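Local coordinates for protein phospho-2-dehydro-3-deoxyheptonate aldolase (Francisella tularensis, PDB 3TQK) that probably condenses phosphoenolpyruvate with D-erythrose 4-phosphate to give the heptulosonate phosphate DAHP, the first step of chorismate biosynthesis, at residues D143-T146 with P147-A151; I116-G119 with L120-R124; S166-H169 with R170-A173; L25-T28 with S29-V33. One frame throughout, in Å; residues are numbered along the deposited sequence.

Interaction 1: D143-T146 with P147-A151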
ATOM      1  N   ASP A 143       7.776  -1.615   4.102  1.00 24.21           N
ATOM      2  CA  ASP A 143       7.557  -0.186   4.380  1.00 23.57           C
ATOM      3  C   ASP A 143       8.853   0.613   4.199  1.00 22.92           C
ATOM      4  O   ASP A 143       9.850   0.052   3.743  1.00 22.71           O
ATOM      5  CB  ASP A 143       6.989  -0.031   5.784  1.00 24.29           C
ATOM      6  CG  ASP A 143       8.015  -0.299   6.877  1.00 25.88           C
ATOM      7  OD1 ASP A 143       9.132  -0.715   6.576  1.00 29.22           O
ATOM      8  OD2 ASP A 143       7.710  -0.067   8.061  1.00 31.61           O
ATOM      9  N   VAL A 144       8.855   1.909   4.533  1.00 22.24           N
ATOM     10  CA  VAL A 144      10.042   2.752   4.300  1.00 21.43           C
ATOM     11  C   VAL A 144      10.989   2.830   5.497  1.00 21.24           C
ATOM     12  O   VAL A 144      11.956   3.601   5.476  1.00 21.65           O
ATOM     13  CB  VAL A 144       9.649   4.197   3.857  1.00 22.28           C
ATOM     14  CG1 VAL A 144       8.824   4.159   2.568  1.00 21.75           C
ATOM     15  CG2 VAL A 144       8.912   4.961   4.961  1.00 21.46           C
ATOM     16  N   ILE A 145      10.731   2.028   6.530  1.00 20.34           N
ATOM     17  CA  ILE A 145      11.503   2.097   7.772  1.00 19.74           C
ATOM     18  C   ILE A 145      12.348   0.829   7.965  1.00 19.30           C
ATOM     19  O   ILE A 145      13.560   0.919   8.152  1.00 19.18           O
ATOM     20  CB  ILE A 145      10.570   2.376   8.987  1.00 19.93           C
ATOM     21  CG1 ILE A 145       9.976   3.789   8.861  1.00 20.20           C
ATOM     22  CG2 ILE A 145      11.317   2.260  10.293  1.00 19.00           C
ATOM     23  CD1 ILE A 145       8.864   4.136   9.887  1.00 18.14           C
ATOM     24  N   THR A 146      11.721  -0.346   7.883  1.00 18.58           N
ATOM     25  CA  THR A 146      12.412  -1.606   8.172  1.00 18.61           C
ATOM     26  C   THR A 146      13.575  -1.921   7.231  1.00 18.33           C
ATOM     27  O   THR A 146      14.586  -2.452   7.676  1.00 19.11           O
ATOM     28  CB  THR A 146      11.440  -2.824   8.233  1.00 18.94           C
ATOM     29  OG1 THR A 146      10.738  -2.960   6.990  1.00 17.68           O
ATOM     30  CG2 THR A 146      10.415  -2.652   9.369  1.00 18.61           C
ATOM     31  N   PRO A 147      13.465  -1.583   5.936  1.00 17.64           N
ATOM     32  CA  PRO A 147      14.551  -1.982   5.037  1.00 17.44           C
ATOM     33  C   PRO A 147      15.943  -1.474   5.370  1.00 18.26           C
ATOM     34  O   PRO A 147      16.919  -2.148   5.063  1.00 18.79           O
ATOM     35  CB  PRO A 147      14.107  -1.411   3.692  1.00 16.90           C
ATOM     36  CG  PRO A 147      12.636  -1.355   3.786  1.00 16.48           C
ATOM     37  CD  PRO A 147      12.367  -0.941   5.187  1.00 17.35           C
ATOM     38  N   GLN A 148      16.047  -0.301   5.986  1.00 19.29           N
ATOM     39  CA  GLN A 148      17.346   0.251   6.370  1.00 19.91           C
ATOM     40  C   GLN A 148      18.083  -0.647   7.354  1.00 20.56           C
ATOM     41  O   GLN A 148      19.307  -0.583   7.452  1.00 21.24           O
ATOM     42  CB  GLN A 148      17.177   1.647   6.977  1.00 20.86           C
ATOM     43  CG  GLN A 148      16.743   2.713   5.967  1.00 22.37           C
ATOM     44  CD  GLN A 148      17.861   3.130   4.988  1.00 25.20           C
ATOM     45  OE1 GLN A 148      18.919   2.482   4.884  1.00 27.13           O
ATOM     46  NE2 GLN A 148      17.624   4.224   4.269  1.00 27.62           N
ATOM     47  N   TYR A 149      17.342  -1.499   8.062  1.00 20.30           N
ATOM     48  CA  TYR A 149      17.932  -2.400   9.028  1.00 20.73           C
ATOM     49  C   TYR A 149      18.607  -3.630   8.430  1.00 21.16           C
ATOM     50  O   TYR A 149      19.390  -4.284   9.121  1.00 22.44           O
ATOM     51  CB  TYR A 149      16.878  -2.832  10.060  1.00 21.17           C
ATOM     52  CG  TYR A 149      16.440  -1.695  10.939  1.00 19.54           C
ATOM     53  CD1 TYR A 149      15.521  -0.762  10.489  1.00 19.69           C
ATOM     54  CD2 TYR A 149      16.973  -1.534  12.209  1.00 21.50           C
ATOM     55  CE1 TYR A 149      15.128   0.301  11.283  1.00 20.53           C
ATOM     56  CE2 TYR A 149      16.582  -0.471  13.029  1.00 21.80           C
ATOM     57  CZ  TYR A 149      15.666   0.440  12.555  1.00 20.86           C
ATOM     58  OH  TYR A 149      15.273   1.483  13.343  1.00 22.56           O
ATOM     59  N   PHE A 150      18.319  -3.968   7.174  1.00 20.26           N
ATOM     60  CA  PHE A 150      18.913  -5.177   6.587  1.00 20.32           C
ATOM     61  C   PHE A 150      18.947  -5.298   5.054  1.00 19.39           C
ATOM     62  O   PHE A 150      19.281  -6.367   4.534  1.00 19.31           O
ATOM     63  CB  PHE A 150      18.225  -6.425   7.172  1.00 21.02           C
ATOM     64  CG  PHE A 150      16.718  -6.375   7.140  1.00 20.55           C
ATOM     65  CD1 PHE A 150      15.994  -6.262   8.307  1.00 22.02           C
ATOM     66  CD2 PHE A 150      16.029  -6.444   5.948  1.00 21.77           C
ATOM     67  CE1 PHE A 150      14.607  -6.216   8.286  1.00 21.20           C
ATOM     68  CE2 PHE A 150      14.646  -6.400   5.935  1.00 21.99           C
ATOM     69  CZ  PHE A 150      13.945  -6.285   7.112  1.00 20.37           C
ATOM     70  N   ALA A 151      18.639  -4.235   4.327  1.00 18.76           N
ATOM     71  CA  ALA A 151      18.499  -4.337   2.855  1.00 18.76           C
ATOM     72  C   ALA A 151      19.791  -4.752   2.133  1.00 19.11           C
ATOM     73  O   ALA A 151      19.730  -5.305   1.034  1.00 19.60           O
ATOM     74  CB  ALA A 151      17.976  -3.020   2.269  1.00 18.08           C
TER

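Interaction 2: I116-G119 with L120-R124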
ATOM      1  N   ILE A 116       9.405  -4.433  19.013  1.00 23.54           N
ATOM      2  CA  ILE A 116       9.827  -4.264  17.644  1.00 22.54           C
ATOM      3  C   ILE A 116      11.331  -4.075  17.567  1.00 22.27           C
ATOM      4  O   ILE A 116      11.955  -4.583  16.659  1.00 21.89           O
ATOM      5  CB  ILE A 116       9.066  -3.122  16.923  1.00 21.67           C
ATOM      6  CG1 ILE A 116       7.563  -3.426  16.906  1.00 22.70           C
ATOM      7  CG2 ILE A 116       9.574  -2.956  15.487  1.00 20.29           C
ATOM      8  CD1 ILE A 116       6.675  -2.266  16.480  1.00 22.43           C
ATOM      9  N   ASN A 117      11.928  -3.377  18.530  1.00 23.44           N
ATOM     10  CA  ASN A 117      13.393  -3.200  18.510  1.00 22.76           C
ATOM     11  C   ASN A 117      14.097  -4.557  18.560  1.00 23.32           C
ATOM     12  O   ASN A 117      15.018  -4.812  17.792  1.00 21.89           O
ATOM     13  CB  ASN A 117      13.848  -2.297  19.648  1.00 23.27           C
ATOM     14  CG  ASN A 117      13.453  -0.857  19.436  1.00 21.82           C
ATOM     15  OD1 ASN A 117      13.989  -0.188  18.562  1.00 19.34           O
ATOM     16  ND2 ASN A 117      12.517  -0.363  20.248  1.00 22.52           N
ATOM     17  N   LYS A 118      13.624  -5.433  19.449  1.00 24.54           N
ATOM     18  CA  LYS A 118      14.162  -6.789  19.559  1.00 25.79           C
ATOM     19  C   LYS A 118      13.983  -7.550  18.245  1.00 25.43           C
ATOM     20  O   LYS A 118      14.906  -8.199  17.751  1.00 25.63           O
ATOM     21  CB  LYS A 118      13.484  -7.543  20.701  1.00 27.15           C
ATOM     22  CG  LYS A 118      14.089  -8.906  20.989  1.00 28.51           C
ATOM     23  CD  LYS A 118      13.566  -9.460  22.306  1.00 29.98           C
ATOM     24  CE  LYS A 118      13.737 -10.956  22.375  1.00 30.46           C
ATOM     25  NZ  LYS A 118      13.302 -11.506  23.684  1.00 31.57           N
ATOM     26  N   GLY A 119      12.787  -7.438  17.677  1.00 25.29           N
ATOM     27  CA  GLY A 119      12.469  -8.045  16.402  1.00 24.41           C
ATOM     28  C   GLY A 119      13.450  -7.646  15.332  1.00 23.58           C
ATOM     29  O   GLY A 119      13.999  -8.505  14.635  1.00 23.87           O
ATOM     30  N   LEU A 120      13.669  -6.343  15.195  1.00 22.62           N
ATOM     31  CA  LEU A 120      14.539  -5.837  14.149  1.00 22.17           C
ATOM     32  C   LEU A 120      15.950  -6.325  14.379  1.00 22.44           C
ATOM     33  O   LEU A 120      16.629  -6.698  13.438  1.00 22.83           O
ATOM     34  CB  LEU A 120      14.515  -4.304  14.074  1.00 21.62           C
ATOM     35  CG  LEU A 120      13.277  -3.713  13.412  1.00 21.25           C
ATOM     36  CD1 LEU A 120      13.118  -2.211  13.739  1.00 19.57           C
ATOM     37  CD2 LEU A 120      13.345  -3.959  11.915  1.00 18.89           C
ATOM     38  N   ARG A 121      16.368  -6.343  15.634  1.00 23.72           N
ATOM     39  CA  ARG A 121      17.706  -6.778  15.998  1.00 24.88           C
ATOM     40  C   ARG A 121      17.938  -8.240  15.681  1.00 25.44           C
ATOM     41  O   ARG A 121      18.947  -8.593  15.070  1.00 25.68           O
ATOM     42  CB  ARG A 121      17.950  -6.530  17.482  1.00 26.27           C
ATOM     43  CG  ARG A 121      19.365  -6.824  17.932  1.00 27.59           C
ATOM     44  CD  ARG A 121      19.505  -6.551  19.426  1.00 29.02           C
ATOM     45  NE  ARG A 121      19.461  -5.122  19.711  1.00 28.26           N
ATOM     46  CZ  ARG A 121      20.488  -4.288  19.568  1.00 31.02           C
ATOM     47  NH1 ARG A 121      21.673  -4.712  19.128  1.00 31.24           N
ATOM     48  NH2 ARG A 121      20.331  -3.005  19.860  1.00 33.72           N
ATOM     49  N   LEU A 122      17.004  -9.097  16.075  1.00 26.06           N
ATOM     50  CA  LEU A 122      17.132 -10.528  15.780  1.00 26.50           C
ATOM     51  C   LEU A 122      16.961 -10.842  14.276  1.00 25.21           C
ATOM     52  O   LEU A 122      17.561 -11.789  13.762  1.00 25.56           O
ATOM     53  CB  LEU A 122      16.155 -11.326  16.639  1.00 27.77           C
ATOM     54  CG  LEU A 122      16.385 -11.217  18.159  1.00 29.75           C
ATOM     55  CD1 LEU A 122      15.442 -12.151  18.920  1.00 32.19           C
ATOM     56  CD2 LEU A 122      17.835 -11.519  18.550  1.00 30.82           C
ATOM     57  N   ALA A 123      16.166 -10.037  13.577  1.00 23.39           N
ATOM     58  CA  ALA A 123      15.955 -10.223  12.142  1.00 22.09           C
ATOM     59  C   ALA A 123      17.262  -9.974  11.410  1.00 21.47           C
ATOM     60  O   ALA A 123      17.697 -10.794  10.592  1.00 21.71           O
ATOM     61  CB  ALA A 123      14.850  -9.292  11.616  1.00 20.44           C
ATOM     62  N   ARG A 124      17.900  -8.851  11.719  1.00 21.15           N
ATOM     63  CA  ARG A 124      19.172  -8.535  11.105  1.00 20.55           C
ATOM     64  C   ARG A 124      20.197  -9.597  11.471  1.00 21.82           C
ATOM     65  O   ARG A 124      20.942 -10.046  10.601  1.00 21.57           O
ATOM     66  CB  ARG A 124      19.685  -7.168  11.534  1.00 20.48           C
ATOM     67  CG  ARG A 124      20.947  -6.761  10.783  1.00 20.47           C
ATOM     68  CD  ARG A 124      21.560  -5.480  11.297  1.00 21.44           C
ATOM     69  NE  ARG A 124      22.904  -5.344  10.757  1.00 22.20           N
ATOM     70  CZ  ARG A 124      23.172  -4.980   9.510  1.00 22.74           C
ATOM     71  NH1 ARG A 124      22.191  -4.668   8.665  1.00 22.62           N
ATOM     72  NH2 ARG A 124      24.427  -4.926   9.106  1.00 23.10           N
TER
HETATM   73  O   HOH W   1      17.121  -2.717  19.004  1.00 15.22           O

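Interaction 3: S166-H169 with R170-A173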
ATOM      1  N   SER A 166       0.568  -0.038  -4.614  1.00 21.97           N
ATOM      2  CA  SER A 166       0.924   1.014  -3.667  1.00 21.50           C
ATOM      3  C   SER A 166       2.082   1.845  -4.202  1.00 20.83           C
ATOM      4  O   SER A 166       3.152   1.328  -4.471  1.00 19.06           O
ATOM      5  CB  SER A 166       1.319   0.400  -2.328  1.00 20.78           C
ATOM      6  OG  SER A 166       1.806   1.366  -1.436  1.00 19.64           O
ATOM      7  N   GLN A 167       1.860   3.143  -4.311  1.00 21.98           N
ATOM      8  CA  GLN A 167       2.822   4.042  -4.926  1.00 22.43           C
ATOM      9  C   GLN A 167       4.178   4.053  -4.203  1.00 21.52           C
ATOM     10  O   GLN A 167       5.234   4.014  -4.858  1.00 21.60           O
ATOM     11  CB  GLN A 167       2.233   5.449  -5.002  1.00 23.52           C
ATOM     12  CG  GLN A 167       3.138   6.493  -5.671  1.00 25.32           C
ATOM     13  CD  GLN A 167       3.545   6.143  -7.096  1.00 26.03           C
ATOM     14  OE1 GLN A 167       4.657   6.466  -7.521  1.00 28.13           O
ATOM     15  NE2 GLN A 167       2.658   5.488  -7.836  1.00 25.76           N
ATOM     16  N   VAL A 168       4.172   4.093  -2.877  1.00 21.12           N
ATOM     17  CA  VAL A 168       5.439   4.201  -2.147  1.00 21.00           C
ATOM     18  C   VAL A 168       6.230   2.895  -2.259  1.00 19.86           C
ATOM     19  O   VAL A 168       7.456   2.911  -2.185  1.00 18.65           O
ATOM     20  CB  VAL A 168       5.260   4.617  -0.658  1.00 21.59           C
ATOM     21  CG1 VAL A 168       6.641   4.823   0.030  1.00 22.46           C
ATOM     22  CG2 VAL A 168       4.452   5.920  -0.560  1.00 23.80           C
ATOM     23  N   HIS A 169       5.528   1.780  -2.467  1.00 19.59           N
ATOM     24  CA  HIS A 169       6.196   0.497  -2.646  1.00 19.18           C
ATOM     25  C   HIS A 169       6.919   0.383  -3.996  1.00 18.97           C
ATOM     26  O   HIS A 169       8.033  -0.149  -4.065  1.00 17.62           O
ATOM     27  CB  HIS A 169       5.222  -0.657  -2.401  1.00 19.65           C
ATOM     28  CG  HIS A 169       4.845  -0.786  -0.960  1.00 19.79           C
ATOM     29  ND1 HIS A 169       3.846  -0.026  -0.383  1.00 19.87           N
ATOM     30  CD2 HIS A 169       5.397  -1.511   0.042  1.00 18.59           C
ATOM     31  CE1 HIS A 169       3.769  -0.319   0.905  1.00 19.85           C
ATOM     32  NE2 HIS A 169       4.698  -1.217   1.188  1.00 19.05           N
ATOM     33  N   ARG A 170       6.305   0.911  -5.053  1.00 19.19           N
ATOM     34  CA  ARG A 170       6.983   1.012  -6.342  1.00 19.45           C
ATOM     35  C   ARG A 170       8.197   1.952  -6.212  1.00 18.90           C
ATOM     36  O   ARG A 170       9.294   1.641  -6.660  1.00 18.41           O
ATOM     37  CB  ARG A 170       6.005   1.499  -7.408  1.00 20.56           C
ATOM     38  CG  ARG A 170       4.831   0.555  -7.623  1.00 21.20           C
ATOM     39  CD  ARG A 170       3.659   1.227  -8.337  1.00 22.51           C
ATOM     40  NE  ARG A 170       2.643   0.239  -8.713  1.00 23.12           N
ATOM     41  CZ  ARG A 170       1.774   0.378  -9.706  1.00 24.31           C
ATOM     42  NH1 ARG A 170       1.752   1.482 -10.430  1.00 25.41           N
ATOM     43  NH2 ARG A 170       0.902  -0.585  -9.968  1.00 26.15           N
ATOM     44  N   GLU A 171       8.015   3.073  -5.536  1.00 19.50           N
ATOM     45  CA  GLU A 171       9.110   4.026  -5.329  1.00 19.78           C
ATOM     46  C   GLU A 171      10.257   3.429  -4.524  1.00 19.22           C
ATOM     47  O   GLU A 171      11.441   3.587  -4.868  1.00 18.98           O
ATOM     48  CB  GLU A 171       8.569   5.248  -4.612  1.00 20.68           C
ATOM     49  CG  GLU A 171       7.562   6.034  -5.461  1.00 22.15           C
ATOM     50  CD  GLU A 171       6.815   7.085  -4.686  1.00 23.53           C
ATOM     51  OE1 GLU A 171       6.752   7.029  -3.441  1.00 26.05           O
ATOM     52  OE2 GLU A 171       6.276   7.985  -5.337  1.00 26.87           O
ATOM     53  N   LEU A 172       9.884   2.755  -3.442  1.00 18.85           N
ATOM     54  CA  LEU A 172      10.816   2.039  -2.583  1.00 18.97           C
ATOM     55  C   LEU A 172      11.627   1.027  -3.393  1.00 18.31           C
ATOM     56  O   LEU A 172      12.845   0.963  -3.273  1.00 18.44           O
ATOM     57  CB  LEU A 172      10.037   1.323  -1.465  1.00 19.14           C
ATOM     58  CG  LEU A 172      10.778   0.284  -0.639  1.00 20.95           C
ATOM     59  CD1 LEU A 172      11.851   0.967   0.229  1.00 24.68           C
ATOM     60  CD2 LEU A 172       9.809  -0.481   0.228  1.00 23.50           C
ATOM     61  N   ALA A 173      10.944   0.247  -4.222  1.00 17.85           N
ATOM     62  CA  ALA A 173      11.608  -0.766  -5.017  1.00 17.53           C
ATOM     63  C   ALA A 173      12.580  -0.128  -5.977  1.00 17.49           C
ATOM     64  O   ALA A 173      13.633  -0.697  -6.243  1.00 16.85           O
ATOM     65  CB  ALA A 173      10.586  -1.619  -5.786  1.00 17.44           C
TER

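Interaction 4: L25-T28 with S29-V33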
ATOM      1  N   LEU A  25      28.121  -5.858   8.767  1.00 29.12           N
ATOM      2  CA  LEU A  25      28.186  -6.632   7.526  1.00 29.07           C
ATOM      3  C   LEU A  25      29.511  -7.368   7.481  1.00 30.74           C
ATOM      4  O   LEU A  25      30.571  -6.743   7.382  1.00 32.17           O
ATOM      5  CB  LEU A  25      28.060  -5.706   6.317  1.00 27.69           C
ATOM      6  CG  LEU A  25      28.064  -6.343   4.930  1.00 27.89           C
ATOM      7  CD1 LEU A  25      26.938  -7.372   4.745  1.00 26.19           C
ATOM      8  CD2 LEU A  25      27.965  -5.226   3.864  1.00 28.04           C
ATOM      9  N   LEU A  26      29.456  -8.689   7.590  1.00 31.46           N
ATOM     10  CA  LEU A  26      30.670  -9.503   7.617  1.00 33.28           C
ATOM     11  C   LEU A  26      31.160  -9.705   6.181  1.00 33.38           C
ATOM     12  O   LEU A  26      30.401  -9.515   5.228  1.00 31.58           O
ATOM     13  CB  LEU A  26      30.397 -10.841   8.315  1.00 34.06           C
ATOM     14  CG  LEU A  26      29.973 -10.754   9.799  1.00 35.63           C
ATOM     15  CD1 LEU A  26      29.496 -12.106  10.328  1.00 36.26           C
ATOM     16  CD2 LEU A  26      31.114 -10.216  10.684  1.00 36.81           C
ATOM     17  N   LYS A  27      32.432 -10.076   6.019  1.00 35.28           N
ATOM     18  CA  LYS A  27      33.026 -10.176   4.681  1.00 35.26           C
ATOM     19  C   LYS A  27      32.358 -11.277   3.864  1.00 33.95           C
ATOM     20  O   LYS A  27      32.008 -11.055   2.706  1.00 32.79           O
ATOM     21  CB  LYS A  27      34.543 -10.406   4.753  1.00 37.77           C
ATOM     22  CG  LYS A  27      35.273 -10.286   3.376  1.00 39.65           C
ATOM     23  CD  LYS A  27      36.808 -10.459   3.510  1.00 43.88           C
ATOM     24  CE  LYS A  27      37.487 -10.633   2.142  1.00 45.05           C
ATOM     25  NZ  LYS A  27      38.968 -10.829   2.240  1.00 47.77           N
ATOM     26  N   THR A  28      32.172 -12.455   4.457  1.00 33.92           N
ATOM     27  CA  THR A  28      31.508 -13.541   3.754  1.00 33.31           C
ATOM     28  C   THR A  28      30.094 -13.141   3.329  1.00 31.22           C
ATOM     29  O   THR A  28      29.671 -13.439   2.209  1.00 30.47           O
ATOM     30  CB  THR A  28      31.454 -14.843   4.582  1.00 34.44           C
ATOM     31  OG1 THR A  28      32.785 -15.257   4.904  1.00 36.58           O
ATOM     32  CG2 THR A  28      30.782 -15.975   3.782  1.00 34.46           C
ATOM     33  N   SER A  29      29.384 -12.455   4.220  1.00 30.31           N
ATOM     34  CA  SER A  29      28.070 -11.920   3.909  1.00 28.79           C
ATOM     35  C   SER A  29      28.132 -10.984   2.700  1.00 27.98           C
ATOM     36  O   SER A  29      27.356 -11.135   1.773  1.00 26.55           O
ATOM     37  CB  SER A  29      27.463 -11.194   5.122  1.00 28.60           C
ATOM     38  OG  SER A  29      27.194 -12.096   6.185  1.00 28.30           O
ATOM     39  N   PHE A  30      29.055 -10.026   2.724  1.00 28.97           N
ATOM     40  CA  PHE A  30      29.202  -9.061   1.640  1.00 28.92           C
ATOM     41  C   PHE A  30      29.375  -9.769   0.289  1.00 28.95           C
ATOM     42  O   PHE A  30      28.720  -9.421  -0.710  1.00 27.61           O
ATOM     43  CB  PHE A  30      30.401  -8.160   1.909  1.00 30.24           C
ATOM     44  CG  PHE A  30      30.755  -7.259   0.760  1.00 31.48           C
ATOM     45  CD1 PHE A  30      29.997  -6.127   0.488  1.00 32.85           C
ATOM     46  CD2 PHE A  30      31.856  -7.534  -0.043  1.00 34.76           C
ATOM     47  CE1 PHE A  30      30.324  -5.279  -0.575  1.00 34.16           C
ATOM     48  CE2 PHE A  30      32.189  -6.698  -1.117  1.00 35.40           C
ATOM     49  CZ  PHE A  30      31.424  -5.568  -1.378  1.00 34.83           C
ATOM     50  N   GLU A  31      30.242 -10.776   0.282  1.00 29.78           N
ATOM     51  CA  GLU A  31      30.585 -11.490  -0.940  1.00 30.12           C
ATOM     52  C   GLU A  31      29.463 -12.390  -1.422  1.00 28.66           C
ATOM     53  O   GLU A  31      29.257 -12.513  -2.631  1.00 28.95           O
ATOM     54  CB  GLU A  31      31.889 -12.272  -0.756  1.00 32.08           C
ATOM     55  CG  GLU A  31      33.072 -11.326  -0.559  1.00 34.95           C
ATOM     56  CD  GLU A  31      34.354 -12.002  -0.140  1.00 40.23           C
ATOM     57  OE1 GLU A  31      34.346 -13.219   0.173  1.00 41.05           O
ATOM     58  OE2 GLU A  31      35.384 -11.285  -0.114  1.00 44.65           O
ATOM     59  N   THR A  32      28.727 -12.994  -0.491  1.00 27.80           N
ATOM     60  CA  THR A  32      27.549 -13.781  -0.842  1.00 25.74           C
ATOM     61  C   THR A  32      26.487 -12.901  -1.500  1.00 24.19           C
ATOM     62  O   THR A  32      25.883 -13.293  -2.505  1.00 23.15           O
ATOM     63  CB  THR A  32      26.954 -14.489   0.396  1.00 26.12           C
ATOM     64  OG1 THR A  32      27.924 -15.379   0.943  1.00 25.64           O
ATOM     65  CG2 THR A  32      25.687 -15.296   0.047  1.00 24.59           C
ATOM     66  N   VAL A  33      26.255 -11.715  -0.945  1.00 23.28           N
ATOM     67  CA  VAL A  33      25.234 -10.831  -1.487  1.00 21.77           C
ATOM     68  C   VAL A  33      25.661 -10.306  -2.853  1.00 22.25           C
ATOM     69  O   VAL A  33      24.892 -10.358  -3.807  1.00 21.32           O
ATOM     70  CB  VAL A  33      24.909  -9.650  -0.545  1.00 21.55           C
ATOM     71  CG1 VAL A  33      23.895  -8.714  -1.192  1.00 18.76           C
ATOM     72  CG2 VAL A  33      24.370 -10.159   0.806  1.00 20.85           C
TER
HETATM   73  O   HOH W   2      26.888 -10.047   8.010  1.00  9.74           O

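Interaction 1: D143-T146 with P147-A151
A chi1 of 72° turns the carboxylate of Asp143 in between its own N and carbonyl carbon, and a chi1 of 58° does the same for OG1 of Thr146; both oxygens thereby come to the ring of Pro147. OD1 of Asp143 lies 3.5 Å from Pro147 CD, and Thr146 OG1 is at 3.2 Å from that same carbon. One oxygen, Asp143 OD1, accepts three bonds: from Thr146 N at 2.9 Å on the syn side, from Thr146 OG1 at 2.8 Å, and from Ile145 N, which arrives steeply above the carboxylate plane. This triple grip should hold the acid in one rotation. Beyond the proline the chain turns again, Tyr149 N donating to Thr146 O at 2.9 Å. The Tyr149 ring presents its edge to that oxygen and to Ile145 O, whereas the Phe150 ring offers a face to Thr146 O, 3.8 Å above its plane. Leu207 of the second subunit packs on Asp143, Ile145 and Thr146. Asp143 thus makes an Asx turn and Asx motif, leading into a turn with helical backbone angles at 147-149, within the loop joining the third and fourth strands of the TIM barrel.

Interaction 2: I116-G119 with L120-R124
Leu122 N donates to Lys118 O at 2.8 Å, the shortest of four successive backbone bonds across this stretch and a nearly straight one, with an N-H...O angle of 170°. The two side chains of that pair run side by side. Lys118 is fully extended from a CG anti to its backbone N (chi1 -173°), which lays its methylenes along Leu122, whose CD1 is 4.0 Å from Lys118 CE; the ammonium group goes on to a salt bridge with Asp109. On another side of the helix, Ile116 and Leu120 also point the same way, and CG2 of Ile116 packs on CD1 of Leu120 at 4.0 Å. Asn117 O receives Arg121 N at 3.0 Å, while a water weakly links the same oxygen to Arg121 NH2. The guanidinium has a firmer partner in Asp22, to which NH1 makes a salt bridge. Ala123 N closes on Gly119 O at 2.9 Å. Ile217 of the second subunit packs against Ile116 and Asn117. Such i to i+4 bonds, with side chains paired at the same spacing, are those of a regular alpha-helix, here the first two turns of helix 116-132, between the second and third strands of the TIM barrel.

Interaction 3: S166-H169 with R170-A173
Gln167 and Glu171, one helical turn apart, cross at about a right angle, their amide and carboxylate planes standing 82° to each other. CG of Gln167, anti to its backbone N, faces OE2 of Glu171 at 3.5 Å. The acid is extended beyond a CG that sits beside its own N (chi1 -66°), which carries the chain back over the preceding turn: its CG lies 3.1 Å from Gln167 O, and the carboxylate reaches Val168. There the approach is oblique, with OE1 3.4 Å from Val168 CA and 3.8 Å from the methyl CG2. A long, weak ion pair joins OE2 to Lys102 of the second subunit. These side chains lie on the short helix 167-173 of a beta-alpha-beta unit of the TIM barrel, between strands 156-159 and 179-183, and its backbone bonds include Leu172 N to Val168 O at 2.7 Å. Towards the start of the helix, Ser166 is the N-cap residue, but its hydroxyl is engaged by an imidazole: OG meets ND1 of His169 at 2.7 Å in the plane of the ring. With NE2 bonded to Leu142 O, the ring is held at both nitrogens, which should fix its rotation. Arg170 points elsewhere, stretched out from CG to NE. Its CG passes Ser166 O at 3.7 Å, NE bonds to Val164 O, and NH1 reaches the carbonyl oxygen of Thr97 of the second subunit.

Interaction 4: L25-T28 with S29-V33
Glu31 folds back over Lys27 at the start of alpha-helix 27-45, which has Leu26 as its N-cap residue and precedes the first strand of the TIM barrel. CB of Glu31 stands 3.7 Å from Lys27 O, the carbonyl that takes the backbone N-H of Glu31. CG, beside its own N with chi1 -66°, comes closer to that oxygen, at 3.4 Å. From there the acid is extended, and CD arrives 4.0 Å from Lys27 CG. At the tip OE2 meets the aliphatic part of the lysine, with Lys27 CE only 3.2 Å away, whereas NZ lies at 4.3 Å, beyond a salt bridge; any electrostatic attraction is therefore probably modest on this exposed surface. Lys27, itself extended, crosses the acid obliquely. On another side of the helix, CD2 of Leu25 approaches the Phe30 ring at its edge, near the ring plane, 4.0 Å from Phe30 CD1. Thr32 bonds through its backbone N to Thr28 O, and its hydroxyl lies near that oxygen as well as near Thr131 O of helix 116-132. That helix also covers Leu26, through Ser128 and Asn132, and supplies Thr131 OG1 as a partner for the hydroxyl of Ser29. A water bridges the start of the helix, accepting from Leu26 N at 2.9 Å and lying 2.8 Å from Ser29 OG.

In the fold
The four contacts form a row, with interactions 2 and 1 in its middle. Helix 116-132 reaches interaction 1 through Arg124 NH1, 2.9 Å from Tyr149 O in a probable hydrogen bond, and through Leu120, which packs on Thr146 and Tyr149. Interaction 3 also meets interaction 1, Val168 CG1 lying 3.4 Å from Val144 CG1. Interaction 4 joins the group through interaction 2, with Arg124 NH2 3.8 Å from Leu25 N, and does not touch interaction 1; from interaction 3 its nearest atoms are about 14 Å away. Interactions 1, 2 and 3 all touch the second subunit, unlike interaction 4. All four lie away from the manganese site of Cys58, His266, Glu299 and Asp322.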